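Local atomic coordinates of carboxysome shell vertex protein CcmL (Thermosynechococcus elongatus, PDB entry 4N8F), a protein that probably forms the pentameric vertices of the carboxysome, the polyhedral shell-bound compartment in which RuBisCO is enclosed. Residues C[44-49]-C[65-70]. Numbering follows the deposited sequence.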
ATOM      1  N   ALA C  44      -3.394  13.226   9.620  1.00 28.77           N
ATOM      2  CA  ALA C  44      -3.301  13.645  11.038  1.00 29.34           C
ATOM      3  C   ALA C  44      -2.032  14.382  11.298  1.00 31.32           C
ATOM      4  O   ALA C  44      -0.966  14.111  10.671  1.00 30.92           O
ATOM      5  CB  ALA C  44      -3.387  12.446  11.995  1.00 28.63           C
ATOM      6  N   ASP C  45      -2.094  15.312  12.237  1.00 31.72           N
ATOM      7  CA  ASP C  45      -0.885  16.058  12.530  1.00 34.13           C
ATOM      8  C   ASP C  45      -0.808  16.281  14.016  1.00 34.86           C
ATOM      9  O   ASP C  45      -1.656  16.965  14.618  1.00 34.56           O
ATOM     10  CB  ASP C  45      -0.891  17.369  11.773  1.00 35.72           C
ATOM     11  CG  ASP C  45       0.304  18.285  12.160  1.00 39.93           C
ATOM     12  OD1 ASP C  45       1.384  17.796  12.566  1.00 39.44           O
ATOM     13  OD2 ASP C  45       0.163  19.507  12.014  1.00 38.28           O
ATOM     14  N   THR C  46       0.209  15.674  14.593  1.00 35.47           N
ATOM     15  CA  THR C  46       0.539  15.840  16.010  1.00 38.15           C
ATOM     16  C   THR C  46       1.819  16.601  16.153  1.00 38.19           C
ATOM     17  O   THR C  46       2.305  16.766  17.253  1.00 40.89           O
ATOM     18  CB  THR C  46       0.695  14.455  16.652  1.00 40.44           C
ATOM     19  OG1 THR C  46       1.512  13.610  15.792  1.00 40.70           O
ATOM     20  CG2 THR C  46      -0.679  13.816  16.768  1.00 40.92           C
ATOM     21  N   VAL C  47       2.376  17.083  15.056  1.00 36.98           N
ATOM     22  CA  VAL C  47       3.618  17.814  15.134  1.00 40.29           C
ATOM     23  C   VAL C  47       3.386  19.316  15.184  1.00 39.54           C
ATOM     24  O   VAL C  47       4.085  19.971  15.862  1.00 40.30           O
ATOM     25  CB  VAL C  47       4.598  17.457  13.991  1.00 42.03           C
ATOM     26  CG1 VAL C  47       5.914  18.201  14.175  1.00 42.53           C
ATOM     27  CG2 VAL C  47       4.858  15.969  13.979  1.00 42.51           C
ATOM     28  N   GLY C  48       2.385  19.857  14.515  1.00 40.54           N
ATOM     29  CA  GLY C  48       2.095  21.307  14.585  1.00 38.79           C
ATOM     30  C   GLY C  48       2.569  21.981  13.300  1.00 39.66           C
ATOM     31  O   GLY C  48       3.213  23.012  13.347  1.00 40.32           O
ATOM     32  N   ALA C  49       2.277  21.404  12.132  1.00 35.43           N
ATOM     33  CA  ALA C  49       2.719  21.977  10.867  1.00 36.00           C
ATOM     34  C   ALA C  49       1.794  23.083  10.351  1.00 37.00           C
ATOM     35  O   ALA C  49       0.634  22.855  10.177  1.00 40.64           O
ATOM     36  CB  ALA C  49       2.844  20.897   9.803  1.00 32.39           C
ATOM     37  N   HIS C  65       1.603   4.949  14.872  1.00 27.46           N
ATOM     38  CA  HIS C  65       2.734   5.066  15.787  1.00 28.99           C
ATOM     39  C   HIS C  65       3.139   6.507  16.077  1.00 29.76           C
ATOM     40  O   HIS C  65       4.142   6.749  16.704  1.00 32.05           O
ATOM     41  CB  HIS C  65       3.846   4.224  15.199  1.00 29.02           C
ATOM     42  CG  HIS C  65       3.572   2.776  15.348  1.00 30.11           C
ATOM     43  ND1 HIS C  65       2.823   2.058  14.439  1.00 34.45           N
ATOM     44  CD2 HIS C  65       3.881   1.920  16.330  1.00 33.45           C
ATOM     45  CE1 HIS C  65       2.704   0.815  14.851  1.00 32.47           C
ATOM     46  NE2 HIS C  65       3.379   0.701  15.979  1.00 35.61           N
ATOM     47  N   ILE C  66       2.379   7.482  15.581  1.00 29.66           N
ATOM     48  CA  ILE C  66       2.527   8.818  16.088  1.00 32.24           C
ATOM     49  C   ILE C  66       2.095   8.791  17.566  1.00 33.75           C
ATOM     50  O   ILE C  66       1.422   7.884  18.017  1.00 32.64           O
ATOM     51  CB  ILE C  66       1.696   9.884  15.334  1.00 31.37           C
ATOM     52  CG1 ILE C  66       0.204   9.664  15.508  1.00 31.20           C
ATOM     53  CG2 ILE C  66       2.104   9.972  13.873  1.00 31.22           C
ATOM     54  CD1 ILE C  66      -0.610  10.627  14.671  1.00 32.85           C
ATOM     55  N   ILE C  67       2.507   9.805  18.295  1.00 35.77           N
ATOM     56  CA  ILE C  67       2.147   9.956  19.710  1.00 38.61           C
ATOM     57  C   ILE C  67       0.617   9.835  19.876  1.00 37.93           C
ATOM     58  O   ILE C  67      -0.198  10.448  19.143  1.00 37.00           O
ATOM     59  CB  ILE C  67       2.758  11.279  20.251  1.00 41.32           C
ATOM     60  CG1 ILE C  67       2.805  11.298  21.754  1.00 45.62           C
ATOM     61  CG2 ILE C  67       2.017  12.508  19.713  1.00 42.64           C
ATOM     62  CD1 ILE C  67       3.542  10.102  22.282  1.00 49.29           C
ATOM     63  N   ASN C  68       0.240   8.920  20.744  1.00 38.83           N
ATOM     64  CA  ASN C  68      -1.175   8.590  21.028  1.00 41.33           C
ATOM     65  C   ASN C  68      -1.972   8.104  19.845  1.00 39.31           C
ATOM     66  O   ASN C  68      -3.201   8.159  19.855  1.00 39.46           O
ATOM     67  CB  ASN C  68      -1.885   9.754  21.729  1.00 45.53           C
ATOM     68  CG  ASN C  68      -1.098  10.260  22.933  1.00 50.97           C
ATOM     69  OD1 ASN C  68      -0.691  11.413  22.979  1.00 56.20           O
ATOM     70  ND2 ASN C  68      -0.852   9.382  23.905  1.00 52.24           N
ATOM     71  N   GLY C  69      -1.290   7.539  18.854  1.00 37.90           N
ATOM     72  CA  GLY C  69      -1.954   7.172  17.645  1.00 34.83           C
ATOM     73  C   GLY C  69      -2.517   5.770  17.647  1.00 34.57           C
ATOM     74  O   GLY C  69      -3.219   5.385  16.714  1.00 30.77           O
ATOM     75  N   THR C  70      -2.231   5.030  18.711  1.00 35.06           N
ATOM     76  CA  THR C  70      -2.409   3.589  18.735  1.00 38.89           C
ATOM     77  C   THR C  70      -3.807   3.091  18.293  1.00 39.45           C
ATOM     78  O   THR C  70      -3.961   2.192  17.461  1.00 35.97           O
ATOM     79  CB  THR C  70      -2.030   3.042  20.121  1.00 41.50           C
ATOM     80  OG1 THR C  70      -0.636   3.300  20.365  1.00 39.87           O
ATOM     81  CG2 THR C  70      -2.265   1.548  20.169  1.00 44.53           C
TER
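Thr46 packs against Ile66 and Ile67, and Ala44 against Ile66, where strand 39-45, part of the OB-like barrel of the CcmL/EutN family, and the loop that follows it meet a type II beta turn running from Ile66 to Gly69 in the connection between strands 54-59 and 76-81. The contact is small, burying 158 Å², and its cross-segment touches are van der Waals ones. Ile66 supplies most of them: its CD1 lies 3.8 Å from Thr46 CG2, while Ala44 CB is a looser neighbour of the same methyl at 4.3 Å. Thr46 OG1 also lies against Ile66 CB, at 3.8 Å. With chi1 at 65°, CG1 of Ile66 sits between its own backbone N and carbonyl carbon, and the extended chain beyond it carries CD1 to where it touches both Ala44 CB and Thr46 CG2. Ile67 adds its CG2 branch, which meets Thr46 CB at 3.9 Å, whereas CG1 and CD1 lead away. Replacing Ile66 by an alanine takes away that CD1 methyl and would probably open a gap beside Thr46 CG2 and Ala44 CB.

Polar bonding links this site to the pentamer. Glu16 of a neighbouring subunit bonds to both Thr46 OG1 and Ile67 N, so one carboxylate bridges the two segments.

Each segment also carries its own hydrogen bonds. Gly69 N closes the turn onto Ile66 O. Across from it, Asp45 is turned away from Ile66: Val47 N bonds to its OD1 in an Asx turn, Gly48 N approaches OD1 from the same face to make an Asx motif, and, as a further bond, Ala49 N reaches the syn lone pair of Asp45 OD2 at 2.8 Å.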